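Local structure of beta-fructofuranosidase (Bifidobacterium adolescentis, 6NOB) at residues F153-M158 with R189-A194; G193-S198 with T222-T227; V524-D529 with R581-F586; R546-L551 with M605-A610; S575-V580 with F595-Q600. The protein probably hydrolyses terminal beta-fructofuranosides such as sucrose. One frame throughout, in Å; residues are numbered along the deposited sequence.

Contact 1 (F153-M158 with R189-A194); sequences FGWDNM and RIVGGA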
# COMPACT_ATOMS: atom_id res chain seq x y z
N PHE A 153 16.40 -1.20 -4.12
CA PHE A 153 15.81 -1.17 -2.79
C PHE A 153 14.99 0.09 -2.52
O PHE A 153 14.21 0.11 -1.57
CB PHE A 153 16.92 -1.29 -1.73
CG PHE A 153 16.43 -1.75 -0.38
CD1 PHE A 153 16.09 -3.08 -0.17
CD2 PHE A 153 16.32 -0.86 0.67
CE1 PHE A 153 15.65 -3.51 1.07
CE2 PHE A 153 15.88 -1.28 1.92
CZ PHE A 153 15.55 -2.61 2.11
N GLY A 154 15.16 1.14 -3.33
CA GLY A 154 14.41 2.35 -3.20
C GLY A 154 13.37 2.52 -4.30
O GLY A 154 13.21 1.68 -5.18
N TRP A 155 12.67 3.65 -4.24
CA TRP A 155 11.70 3.98 -5.27
C TRP A 155 12.40 4.26 -6.59
O TRP A 155 13.51 4.82 -6.62
CB TRP A 155 10.85 5.18 -4.84
CG TRP A 155 9.73 5.49 -5.78
CD1 TRP A 155 8.43 5.07 -5.68
CD2 TRP A 155 9.80 6.27 -6.97
NE1 TRP A 155 7.69 5.55 -6.74
CE2 TRP A 155 8.51 6.29 -7.54
CE3 TRP A 155 10.83 6.97 -7.61
CZ2 TRP A 155 8.23 6.97 -8.72
CZ3 TRP A 155 10.55 7.64 -8.79
CH2 TRP A 155 9.26 7.64 -9.33
N ASP A 156 11.77 3.88 -7.69
CA ASP A 156 12.29 4.13 -9.03
C ASP A 156 11.12 4.08 -10.01
O ASP A 156 9.95 4.09 -9.60
CB ASP A 156 13.40 3.13 -9.39
CG ASP A 156 14.42 3.71 -10.35
OD1 ASP A 156 14.10 4.68 -11.06
OD2 ASP A 156 15.55 3.18 -10.39
N ASN A 157 11.43 4.02 -11.31
CA ASN A 157 10.40 3.99 -12.34
C ASN A 157 9.40 2.87 -12.07
O ASN A 157 9.78 1.71 -11.86
CB ASN A 157 11.04 3.82 -13.71
CG ASN A 157 11.80 5.06 -14.16
OD1 ASN A 157 11.29 6.18 -14.07
ND2 ASN A 157 13.02 4.87 -14.65
N MET A 158 8.12 3.22 -12.07
CA MET A 158 7.11 2.43 -11.41
C MET A 158 6.52 1.36 -12.32
O MET A 158 6.11 1.65 -13.45
CB MET A 158 6.00 3.34 -10.88
CG MET A 158 6.28 3.86 -9.48
SD MET A 158 6.23 2.53 -8.26
CE MET A 158 7.97 2.27 -7.91
N ARG A 189 16.93 11.54 -18.60
CA ARG A 189 16.52 12.84 -18.08
C ARG A 189 15.14 12.79 -17.44
O ARG A 189 14.77 13.73 -16.72
CB ARG A 189 16.52 13.88 -19.20
CG ARG A 189 17.88 14.11 -19.86
CD ARG A 189 17.71 14.94 -21.12
NE ARG A 189 16.83 14.27 -22.08
CZ ARG A 189 16.29 14.85 -23.15
NH1 ARG A 189 16.52 16.13 -23.40
NH2 ARG A 189 15.51 14.15 -23.96
N ILE A 190 14.36 11.73 -17.68
CA ILE A 190 12.99 11.68 -17.22
C ILE A 190 12.82 10.55 -16.21
O ILE A 190 13.63 9.61 -16.15
CB ILE A 190 11.99 11.52 -18.39
CG1 ILE A 190 12.41 10.38 -19.31
CG2 ILE A 190 11.90 12.82 -19.17
CD1 ILE A 190 11.47 10.16 -20.48
N VAL A 191 11.76 10.65 -15.42
CA VAL A 191 11.41 9.67 -14.40
C VAL A 191 9.89 9.60 -14.32
O VAL A 191 9.19 10.58 -14.58
CB VAL A 191 12.05 10.03 -13.03
CG1 VAL A 191 11.46 11.32 -12.48
CG2 VAL A 191 11.88 8.89 -12.04
N GLY A 192 9.38 8.42 -13.98
CA GLY A 192 7.94 8.23 -13.84
C GLY A 192 7.51 6.78 -13.83
O GLY A 192 8.07 5.98 -13.07
N GLY A 193 6.52 6.42 -14.64
CA GLY A 193 6.11 5.04 -14.80
C GLY A 193 4.61 4.88 -14.62
O GLY A 193 3.84 5.84 -14.71
N ALA A 194 4.20 3.64 -14.36
CA ALA A 194 2.80 3.31 -14.14
C ALA A 194 2.47 3.53 -12.67
O ALA A 194 2.70 2.65 -11.83
CB ALA A 194 2.51 1.87 -14.57
O HOH W 1 14.41 7.03 -16.14

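Contact 2 (G193-S198 with T222-T227); sequences GAFSGS and TRHLET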
# COMPACT_ATOMS: atom_id res chain seq x y z
N GLY A 193 6.52 6.42 -14.64
CA GLY A 193 6.11 5.04 -14.80
C GLY A 193 4.61 4.88 -14.62
O GLY A 193 3.84 5.84 -14.71
N ALA A 194 4.20 3.64 -14.36
CA ALA A 194 2.80 3.31 -14.14
C ALA A 194 2.47 3.53 -12.67
O ALA A 194 2.70 2.65 -11.83
CB ALA A 194 2.51 1.87 -14.57
N PHE A 195 1.94 4.70 -12.34
CA PHE A 195 1.64 5.06 -10.96
C PHE A 195 0.35 4.37 -10.52
O PHE A 195 -0.22 3.52 -11.22
CB PHE A 195 1.57 6.57 -10.80
CG PHE A 195 2.91 7.22 -10.58
CD1 PHE A 195 4.08 6.59 -10.98
CD2 PHE A 195 3.00 8.46 -9.97
CE1 PHE A 195 5.31 7.19 -10.78
CE2 PHE A 195 4.23 9.06 -9.76
CZ PHE A 195 5.38 8.42 -10.17
N SER A 196 -0.14 4.74 -9.34
CA SER A 196 -1.19 3.99 -8.67
C SER A 196 -2.50 4.06 -9.45
O SER A 196 -2.73 4.97 -10.25
CB SER A 196 -1.39 4.53 -7.25
OG SER A 196 -0.35 4.07 -6.40
N GLY A 197 -3.36 3.07 -9.21
CA GLY A 197 -4.64 2.98 -9.89
C GLY A 197 -5.60 2.05 -9.18
O GLY A 197 -5.23 1.33 -8.25
N SER A 198 -6.86 2.09 -9.62
CA SER A 198 -7.95 1.32 -9.04
C SER A 198 -8.54 0.37 -10.09
O SER A 198 -8.13 0.36 -11.25
CB SER A 198 -9.03 2.25 -8.48
OG SER A 198 -9.48 3.17 -9.47
N THR A 222 -2.67 6.15 -13.05
CA THR A 222 -1.94 7.36 -13.39
C THR A 222 -0.66 6.99 -14.13
O THR A 222 0.08 6.10 -13.69
CB THR A 222 -1.60 8.17 -12.15
OG1 THR A 222 -2.81 8.67 -11.56
CG2 THR A 222 -0.69 9.35 -12.50
N ARG A 223 -0.40 7.67 -15.24
CA ARG A 223 0.90 7.66 -15.88
C ARG A 223 1.63 8.94 -15.49
O ARG A 223 1.06 10.03 -15.55
CB ARG A 223 0.78 7.56 -17.40
CG ARG A 223 0.49 6.16 -17.92
CD ARG A 223 1.74 5.30 -17.88
NE ARG A 223 1.44 3.90 -18.17
CZ ARG A 223 2.32 2.91 -18.07
NH1 ARG A 223 3.57 3.17 -17.68
NH2 ARG A 223 1.96 1.66 -18.35
N HIS A 224 2.89 8.79 -15.09
CA HIS A 224 3.70 9.90 -14.60
C HIS A 224 4.89 10.10 -15.52
O HIS A 224 5.59 9.13 -15.86
CB HIS A 224 4.16 9.65 -13.16
CG HIS A 224 4.94 10.78 -12.56
ND1 HIS A 224 4.39 11.67 -11.67
CD2 HIS A 224 6.24 11.14 -12.70
CE1 HIS A 224 5.31 12.54 -11.29
NE2 HIS A 224 6.44 12.24 -11.91
N LEU A 225 5.12 11.34 -15.93
CA LEU A 225 6.28 11.72 -16.73
C LEU A 225 6.84 13.01 -16.15
O LEU A 225 6.11 14.00 -16.03
CB LEU A 225 5.91 11.90 -18.20
CG LEU A 225 6.94 12.63 -19.06
CD1 LEU A 225 8.21 11.80 -19.20
CD2 LEU A 225 6.35 12.96 -20.42
N GLU A 226 8.13 13.00 -15.80
CA GLU A 226 8.73 14.15 -15.14
C GLU A 226 10.19 14.28 -15.56
O GLU A 226 10.93 13.29 -15.55
CB GLU A 226 8.64 14.00 -13.62
CG GLU A 226 9.46 15.03 -12.85
CD GLU A 226 9.32 14.88 -11.34
OE1 GLU A 226 8.63 13.93 -10.90
OE2 GLU A 226 9.90 15.70 -10.60
N THR A 227 10.59 15.49 -15.92
CA THR A 227 11.99 15.80 -16.16
C THR A 227 12.69 15.98 -14.81
O THR A 227 12.34 16.87 -14.04
CB THR A 227 12.12 17.07 -17.00
OG1 THR A 227 11.32 16.94 -18.19
CG2 THR A 227 13.57 17.33 -17.39

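Contact 3 (V524-D529 with R581-F586); sequences VHLADD and RQVEVF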
# COMPACT_ATOMS: atom_id res chain seq x y z
N VAL A 524 -6.66 -7.95 25.04
CA VAL A 524 -6.61 -7.56 26.45
C VAL A 524 -7.85 -6.73 26.77
O VAL A 524 -8.19 -5.80 26.02
CB VAL A 524 -5.33 -6.78 26.78
CG1 VAL A 524 -5.27 -6.45 28.27
CG2 VAL A 524 -4.11 -7.56 26.35
N HIS A 525 -8.51 -7.06 27.88
CA HIS A 525 -9.69 -6.35 28.35
C HIS A 525 -9.37 -5.63 29.65
O HIS A 525 -9.00 -6.27 30.64
CB HIS A 525 -10.87 -7.31 28.55
CG HIS A 525 -11.51 -7.74 27.27
ND1 HIS A 525 -12.34 -6.92 26.54
CD2 HIS A 525 -11.43 -8.90 26.58
CE1 HIS A 525 -12.76 -7.56 25.46
NE2 HIS A 525 -12.22 -8.77 25.46
N LEU A 526 -9.50 -4.31 29.64
CA LEU A 526 -9.25 -3.48 30.82
C LEU A 526 -10.57 -3.10 31.47
O LEU A 526 -11.57 -2.87 30.78
CB LEU A 526 -8.46 -2.23 30.44
CG LEU A 526 -7.12 -2.47 29.74
CD1 LEU A 526 -6.56 -1.17 29.19
CD2 LEU A 526 -6.13 -3.13 30.69
N ALA A 527 -10.56 -3.03 32.80
CA ALA A 527 -11.77 -2.78 33.57
C ALA A 527 -11.99 -1.32 33.91
O ALA A 527 -13.06 -0.98 34.44
CB ALA A 527 -11.74 -3.60 34.87
N ASP A 528 -11.03 -0.44 33.63
CA ASP A 528 -11.10 0.94 34.09
C ASP A 528 -10.25 1.80 33.17
O ASP A 528 -9.75 1.35 32.14
CB ASP A 528 -10.65 1.04 35.55
CG ASP A 528 -9.39 0.25 35.82
OD1 ASP A 528 -8.36 0.55 35.18
OD2 ASP A 528 -9.43 -0.67 36.66
N ASP A 529 -10.08 3.07 33.56
CA ASP A 529 -9.30 4.03 32.80
C ASP A 529 -7.97 4.37 33.47
O ASP A 529 -7.40 5.43 33.22
CB ASP A 529 -10.12 5.31 32.58
CG ASP A 529 -9.74 6.02 31.30
OD1 ASP A 529 -9.95 5.44 30.22
OD2 ASP A 529 -9.23 7.16 31.38
N ARG A 581 -10.90 0.25 26.60
CA ARG A 581 -11.19 -0.90 27.45
C ARG A 581 -10.75 -2.20 26.80
O ARG A 581 -10.42 -3.16 27.50
CB ARG A 581 -12.69 -0.96 27.79
CG ARG A 581 -13.18 0.22 28.61
CD ARG A 581 -12.51 0.27 29.97
NE ARG A 581 -12.98 1.41 30.75
CZ ARG A 581 -12.43 2.62 30.71
NH1 ARG A 581 -12.92 3.60 31.45
NH2 ARG A 581 -11.38 2.85 29.93
N GLN A 582 -10.73 -2.24 25.47
CA GLN A 582 -10.24 -3.40 24.74
C GLN A 582 -9.02 -3.00 23.93
O GLN A 582 -9.05 -2.01 23.18
CB GLN A 582 -11.32 -3.98 23.81
CG GLN A 582 -10.87 -5.25 23.11
CD GLN A 582 -11.96 -5.88 22.26
OE1 GLN A 582 -12.96 -5.23 21.94
NE2 GLN A 582 -11.77 -7.14 21.89
N VAL A 583 -7.94 -3.77 24.07
CA VAL A 583 -6.72 -3.59 23.29
C VAL A 583 -6.46 -4.89 22.53
O VAL A 583 -6.28 -5.95 23.15
CB VAL A 583 -5.52 -3.23 24.18
CG1 VAL A 583 -4.26 -3.16 23.34
CG2 VAL A 583 -5.77 -1.91 24.89
N GLU A 584 -6.46 -4.80 21.21
CA GLU A 584 -6.17 -5.94 20.34
C GLU A 584 -4.88 -5.66 19.58
O GLU A 584 -4.77 -4.63 18.91
CB GLU A 584 -7.32 -6.21 19.38
CG GLU A 584 -7.30 -7.59 18.77
CD GLU A 584 -8.55 -7.92 17.98
OE1 GLU A 584 -8.91 -7.15 17.06
OE2 GLU A 584 -9.18 -8.96 18.27
N VAL A 585 -3.91 -6.56 19.70
CA VAL A 585 -2.56 -6.33 19.19
C VAL A 585 -2.17 -7.45 18.23
O VAL A 585 -2.29 -8.64 18.57
CB VAL A 585 -1.53 -6.25 20.33
CG1 VAL A 585 -0.14 -5.97 19.78
CG2 VAL A 585 -1.93 -5.18 21.34
N PHE A 586 -1.71 -7.08 17.04
CA PHE A 586 -1.04 -7.98 16.11
C PHE A 586 0.40 -7.50 15.98
O PHE A 586 0.65 -6.42 15.45
CB PHE A 586 -1.71 -7.99 14.74
CG PHE A 586 -3.10 -8.55 14.72
CD1 PHE A 586 -4.19 -7.78 15.10
CD2 PHE A 586 -3.34 -9.84 14.27
CE1 PHE A 586 -5.47 -8.29 15.06
CE2 PHE A 586 -4.62 -10.36 14.23
CZ PHE A 586 -5.69 -9.58 14.63

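Contact 4 (R546-L551 with M605-A610); sequences RPTELL and MLFQGA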
# COMPACT_ATOMS: atom_id res chain seq x y z
N ARG A 546 21.17 1.43 19.13
CA ARG A 546 20.56 1.70 20.42
C ARG A 546 19.46 0.68 20.71
O ARG A 546 18.80 0.19 19.80
CB ARG A 546 19.97 3.11 20.44
CG ARG A 546 20.92 4.20 20.88
CD ARG A 546 20.14 5.50 21.09
NE ARG A 546 19.62 6.04 19.84
CZ ARG A 546 18.44 6.63 19.72
NH1 ARG A 546 17.64 6.75 20.77
NH2 ARG A 546 18.04 7.09 18.54
N PRO A 547 19.26 0.33 21.99
CA PRO A 547 18.12 -0.51 22.35
C PRO A 547 16.80 0.20 22.03
O PRO A 547 16.64 1.39 22.29
CB PRO A 547 18.29 -0.72 23.85
CG PRO A 547 19.75 -0.47 24.11
CD PRO A 547 20.16 0.58 23.13
N THR A 548 15.86 -0.55 21.45
CA THR A 548 14.53 -0.02 21.19
C THR A 548 13.50 -0.76 22.03
O THR A 548 13.70 -1.92 22.40
CB THR A 548 14.14 -0.12 19.71
OG1 THR A 548 14.18 -1.49 19.28
CG2 THR A 548 15.10 0.70 18.87
N GLU A 549 12.39 -0.08 22.30
CA GLU A 549 11.30 -0.64 23.09
C GLU A 549 9.99 -0.11 22.53
O GLU A 549 9.86 1.09 22.29
CB GLU A 549 11.45 -0.28 24.57
CG GLU A 549 10.67 -1.19 25.50
CD GLU A 549 10.83 -0.81 26.96
OE1 GLU A 549 11.20 0.35 27.25
OE2 GLU A 549 10.59 -1.69 27.82
N LEU A 550 9.03 -1.01 22.32
CA LEU A 550 7.73 -0.67 21.75
C LEU A 550 6.67 -0.88 22.81
O LEU A 550 6.49 -2.00 23.32
CB LEU A 550 7.44 -1.52 20.51
CG LEU A 550 6.07 -1.33 19.86
CD1 LEU A 550 5.93 0.09 19.35
CD2 LEU A 550 5.86 -2.33 18.74
N LEU A 551 5.95 0.19 23.15
CA LEU A 551 4.96 0.15 24.22
C LEU A 551 3.62 0.70 23.74
O LEU A 551 3.56 1.57 22.87
CB LEU A 551 5.39 0.98 25.44
CG LEU A 551 6.86 0.97 25.85
CD1 LEU A 551 7.09 2.04 26.91
CD2 LEU A 551 7.25 -0.39 26.38
N MET A 605 2.65 0.69 12.96
CA MET A 605 3.94 1.21 12.51
C MET A 605 4.93 0.06 12.41
O MET A 605 4.76 -0.99 13.03
CB MET A 605 4.48 2.29 13.45
CG MET A 605 4.97 1.74 14.79
SD MET A 605 5.52 3.05 15.91
CE MET A 605 3.98 3.93 16.16
N LEU A 606 5.98 0.29 11.62
CA LEU A 606 7.09 -0.65 11.57
C LEU A 606 7.91 -0.58 12.85
O LEU A 606 8.19 0.51 13.36
CB LEU A 606 7.99 -0.35 10.37
CG LEU A 606 7.37 -0.39 8.97
CD1 LEU A 606 8.42 -0.09 7.92
CD2 LEU A 606 6.70 -1.73 8.71
N PHE A 607 8.30 -1.74 13.36
CA PHE A 607 9.18 -1.80 14.52
C PHE A 607 9.88 -3.15 14.51
O PHE A 607 9.25 -4.18 14.78
CB PHE A 607 8.41 -1.60 15.82
CG PHE A 607 9.29 -1.61 17.04
CD1 PHE A 607 9.54 -2.79 17.72
CD2 PHE A 607 9.89 -0.44 17.49
CE1 PHE A 607 10.35 -2.81 18.84
CE2 PHE A 607 10.71 -0.45 18.61
CZ PHE A 607 10.94 -1.64 19.28
N GLN A 608 11.18 -3.15 14.22
CA GLN A 608 11.95 -4.39 14.11
C GLN A 608 12.21 -4.97 15.50
O GLN A 608 13.09 -4.50 16.23
CB GLN A 608 13.26 -4.14 13.37
CG GLN A 608 14.08 -5.40 13.14
CD GLN A 608 13.34 -6.41 12.29
OE1 GLN A 608 13.07 -6.17 11.11
NE2 GLN A 608 13.01 -7.56 12.88
N GLY A 609 11.43 -5.98 15.87
CA GLY A 609 11.73 -6.72 17.08
C GLY A 609 12.92 -7.64 16.89
O GLY A 609 13.32 -7.97 15.78
N ALA A 610 13.50 -8.06 18.02
CA ALA A 610 14.66 -8.94 17.97
C ALA A 610 14.28 -10.27 17.32
O ALA A 610 13.14 -10.73 17.40
CB ALA A 610 15.20 -9.18 19.38
O HOH W 2 13.94 -1.93 16.47

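Contact 5 (S575-V580 with F595-Q600); sequences SGITDV and FLNGGQ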
# COMPACT_ATOMS: atom_id res chain seq x y z
N SER A 575 -3.73 7.92 20.56
CA SER A 575 -4.78 7.12 19.94
C SER A 575 -5.97 7.97 19.51
O SER A 575 -6.71 7.58 18.60
CB SER A 575 -5.24 6.01 20.89
OG SER A 575 -6.15 6.50 21.86
N GLY A 576 -6.17 9.12 20.16
CA GLY A 576 -7.24 10.02 19.78
C GLY A 576 -8.61 9.68 20.35
O GLY A 576 -9.60 10.30 19.94
N ILE A 577 -8.70 8.73 21.27
CA ILE A 577 -9.96 8.38 21.90
C ILE A 577 -9.75 8.27 23.41
O ILE A 577 -8.63 8.10 23.90
CB ILE A 577 -10.56 7.06 21.35
CG1 ILE A 577 -9.74 5.86 21.82
CG2 ILE A 577 -10.66 7.10 19.83
CD1 ILE A 577 -10.41 4.54 21.57
N THR A 578 -10.86 8.38 24.13
CA THR A 578 -10.87 8.18 25.57
C THR A 578 -11.50 6.83 25.90
O THR A 578 -12.13 6.18 25.06
CB THR A 578 -11.64 9.30 26.27
OG1 THR A 578 -12.91 9.48 25.63
CG2 THR A 578 -10.87 10.60 26.20
N ASP A 579 -11.30 6.40 27.15
CA ASP A 579 -11.97 5.22 27.71
C ASP A 579 -11.67 3.97 26.88
O ASP A 579 -12.57 3.28 26.40
CB ASP A 579 -13.47 5.47 27.83
CG ASP A 579 -13.80 6.60 28.78
OD1 ASP A 579 -13.40 6.52 29.96
OD2 ASP A 579 -14.46 7.57 28.34
N VAL A 580 -10.38 3.68 26.73
CA VAL A 580 -9.96 2.43 26.10
C VAL A 580 -10.20 1.28 27.07
O VAL A 580 -9.75 1.32 28.22
CB VAL A 580 -8.49 2.51 25.67
CG1 VAL A 580 -8.04 1.18 25.09
CG2 VAL A 580 -8.28 3.63 24.66
N PHE A 595 -5.60 -2.34 17.57
CA PHE A 595 -7.00 -1.94 17.43
C PHE A 595 -7.61 -1.79 18.81
O PHE A 595 -7.53 -2.70 19.63
CB PHE A 595 -7.76 -2.96 16.58
CG PHE A 595 -7.18 -3.15 15.21
CD1 PHE A 595 -6.18 -4.08 14.99
CD2 PHE A 595 -7.60 -2.35 14.15
CE1 PHE A 595 -5.63 -4.24 13.73
CE2 PHE A 595 -7.05 -2.50 12.90
CZ PHE A 595 -6.07 -3.45 12.68
N LEU A 596 -8.22 -0.63 19.06
CA LEU A 596 -8.77 -0.30 20.36
C LEU A 596 -10.29 -0.23 20.30
O LEU A 596 -10.85 0.25 19.31
CB LEU A 596 -8.21 1.04 20.87
CG LEU A 596 -6.69 1.16 20.88
CD1 LEU A 596 -6.26 2.48 21.51
CD2 LEU A 596 -6.07 -0.01 21.62
N ASN A 597 -10.93 -0.72 21.36
CA ASN A 597 -12.39 -0.68 21.49
C ASN A 597 -13.08 -1.29 20.26
O ASN A 597 -14.08 -0.77 19.76
CB ASN A 597 -12.88 0.75 21.73
CG ASN A 597 -12.65 1.20 23.16
OD1 ASN A 597 -12.08 0.48 23.97
ND2 ASN A 597 -13.11 2.41 23.47
N GLY A 598 -12.52 -2.40 19.77
CA GLY A 598 -13.10 -3.08 18.64
C GLY A 598 -12.98 -2.34 17.32
O GLY A 598 -13.77 -2.59 16.41
N GLY A 599 -12.02 -1.44 17.20
CA GLY A 599 -11.82 -0.69 15.98
C GLY A 599 -12.23 0.76 16.04
O GLY A 599 -12.26 1.41 14.99
N GLN A 600 -12.57 1.29 17.22
CA GLN A 600 -12.85 2.71 17.35
C GLN A 600 -11.67 3.54 16.84
O GLN A 600 -11.86 4.58 16.20
CB GLN A 600 -13.16 3.04 18.80
CG GLN A 600 -13.66 4.45 19.04
CD GLN A 600 -14.01 4.70 20.49
OE1 GLN A 600 -14.16 3.76 21.28
NE2 GLN A 600 -14.13 5.97 20.87
O HOH W 3 -14.46 6.24 23.88

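Contact 1 (F153-M158 with R189-A194)
The carboxamide of N157 and the backbone of G192 show how one loop asparagine can extend a strand pairing. Its OD1 accepts from G192 N at 2.9 Å, with the donor nearly in line with the C=O bond (164° at the oxygen). The backbone adds two bonds: M158 N gives its proton to G192 O at 2.9 Å, within the carbonyl plane, and A194 N reaches M158 O at 2.9 Å from above that carbonyl's plane. A single bridge thus joins M158 to G193. At G193 a CB would run into M158 N.

CG of N157 stands opposite its own carbonyl carbon (chi1 -71°), which brings the amide up to the strand, where ND2 donates to a water 3.0 Å away that in turn donates to I190 O. An alanine here would take away both amide links, and G192 N would probably be left without its side-chain acceptor and the water without its donor. D156 OD1 accepts N157 N at 2.8 Å.

Farther out, V191 CG2 touches the rim of the W155 indole at CZ3, 3.7 Å away, and lies 3.4 Å from N157 OD1. W155 and M158 also pack on W128 and N130, in the WMNDPNG motif of the family 32 propeller domain, which probably lies near the active site. W155 NE1 is hydrogen-bonded to a bound diethylene glycol, probably from the crystallisation liquor. The loop after strand 141-149 is therefore tied to strand 190-202 chiefly by directional polar bonds.

Contact 2 (G193-S198 with T222-T227)
H224 presents its CB, rather than its imidazole, to the centre of the F195 ring: the methylene sits 3.3 Å from the ring centroid, almost on the normal, in a CH-pi contact. The setting is an antiparallel pair of strands, 190-202 and 216-227, in a four-stranded sheet that fits a blade of the five-bladed propeller known for family 32 enzymes. The two rings are nearly parallel, 16° between planes, but so far offset that they hardly overlap. H224 CG lies opposite the backbone N (chi1 -177°), which carries the imidazole past the rim of the phenyl ring until ND1 comes 3.2 Å from F195 CE2.

In the backbone, G193 and H224 form a hydrogen-bonded pair and A194 faces R223 in a non-hydrogen-bonded one. Beyond them the register slips: F195 N donates to T222 O at 2.7 Å, whereas T222 N donates to S196 O at 3.0 Å. Two residues opposite one are the mark of a beta bulge, here just past the corner at A194.

R223 covers the other side of the pairing. The methyl of A194 rests 3.4 Å above one face of its guanidinium, toward the rim, while NE pairs with E252 and NH1 donates to E179 O. S196, whose CB points away from strand 216-227, has its OG bonded to D131, and T222 OG1 is bonded to Q238. The imidazole is fixed at both nitrogens: H224 ND1 is bonded to E236, and H224 NE2 donates to E226 OE1 at 2.9 Å, with that oxygen close to the ring plane.

Contact 3 (V524-D529 with R581-F586)
R581, just ahead of strand 582-588, runs from L526 to D529, touching the turn after strand 519-526 along most of its length. CB lies 3.7 Å from L526 O; CG is anti to the carbonyl carbon (chi1 -64°) and the chain bends again at chi2 (-63°), which brings CD to 3.4 Å from the same oxygen. The rest runs on beneath the D528 peptide: NE and CZ pass under D528 O, which stands 3.0 Å above one face of the guanidinium, toward its rim. NH2 is close to that carbonyl, but the angle is poor and no bond forms. Its real partner is D529 OD1, 3.0 Å away, in a salt bridge that enters at the edge of the guanidinium and uses the anti lone pair of the oxygen. NH1 reaches D529 CB at 3.5 Å and has a long, weak pairing with D579.

Behind this tip the strands are joined in antiparallel register. V524 and V583 exchange two nearly straight bonds, and L526 N donates to R581 O at 2.6 Å. On the face carrying H525 and Q582, the imidazole and the amide lie side by side with planes 26° apart, H525 CE1 being 3.7 Å from Q582 CD; the amide nitrogen of Q582 is bonded to N523.

V524 and V583 project from the opposite face onto M534 of strand 532-540, in the other sheet of the C-terminal sandwich. Within its own antiparallel sheet, strand 519-526 has 624-632 as its second neighbour, and strand 582-588 has 591-596.

Contact 4 (R546-L551 with M605-A610)
F607 fills a place between the two sheets of a beta sandwich, its ring meeting T548 and L550 of strand 547-555. CB of L550 stands over the centre of the ring, 3.6 Å from the centroid and 10° off the normal, a CH-pi contact, and L550 CD2 follows along the same face to 3.8 Å from F607 CD1. With CG opposite the backbone N (chi1 -178°), the phenyl group extends straight across to strand 547-555, where CZ comes 3.7 Å from E549 N at the ring edge.

This is the C-terminal sandwich that family 32 enzymes carry beside their propeller. Strand 601-606, which leads into F607, is an outer strand of one sheet, whereas strand 547-555 lies inside the other and is paired with 532-540, from which A537 also touches the ring.

T548 stands at the far end of the ring, its OG1 3.2 Å from F607 CZ by an oblique approach. That hydroxyl donates to a water at 2.9 Å, and the water donates to Q608 O at 2.7 Å. The same water lies toward the rim on the side of the ring away from L550 CB.

Contact 5 (S575-V580 with F595-Q600)
ND2 of N597 spends both its protons at once, one on D579 O across the contact (3.1 Å, 172° at the hydrogen) and one on Q600 OE1 within its own turn (2.8 Å). Both acceptors lie in the plane of the amide, so its rotation is fixed. At the other end OD1 accepts R581 N and, weakly, Q582 N. A leucine in its place would be about as large but could offer neither set of bonds, and would probably leave D579 O and R581 N without their mates and Q600 OE1 without its donor.

The glutamine passes the linkage on. Its NE2 donates to a water at 3.0 Å, and that water donates to T578 O at 2.6 Å. Beside these polar groups, I577 CD1 packs 3.8 Å from Q600 CD, the two side chains meeting at a slant, and also approaches N597 ND2. Deeper in, L596 CD1 touches both S575 CB (3.7 Å) and V580 CG2 (3.9 Å).

N597 has left-handed backbone angles, and G599 N returns to L596 O, as the chain turns from strand 591-596 into strand 601-606. The loop 575-580 runs past this hairpin on its way from strand 573-574, at the edge of one sheet of the sandwich, to strand 582-588, which is the neighbour of 591-596 in the other.

Contacts 1 and 2, in the propeller, share G193 and A194; their centres are 9 Å apart, and V191 N reaches E226 O between them. W155 of contact 1 packs on F195 of contact 2, and both lie within about 4 Å of a bound diethylene glycol. The two contacts border the WMNDPNG motif (W155 on W128, S196 on D131), where family 32 enzymes keep their active site, so they probably line its surroundings. In the sandwich, contacts 3 and 5 are also 9 Å apart, joined through R581 N and N597 OD1. Contact 4, about 21 Å from contact 3 between centres, bridges the two sheets. Contacts 1 and 3 are about 43 Å apart, centre to centre.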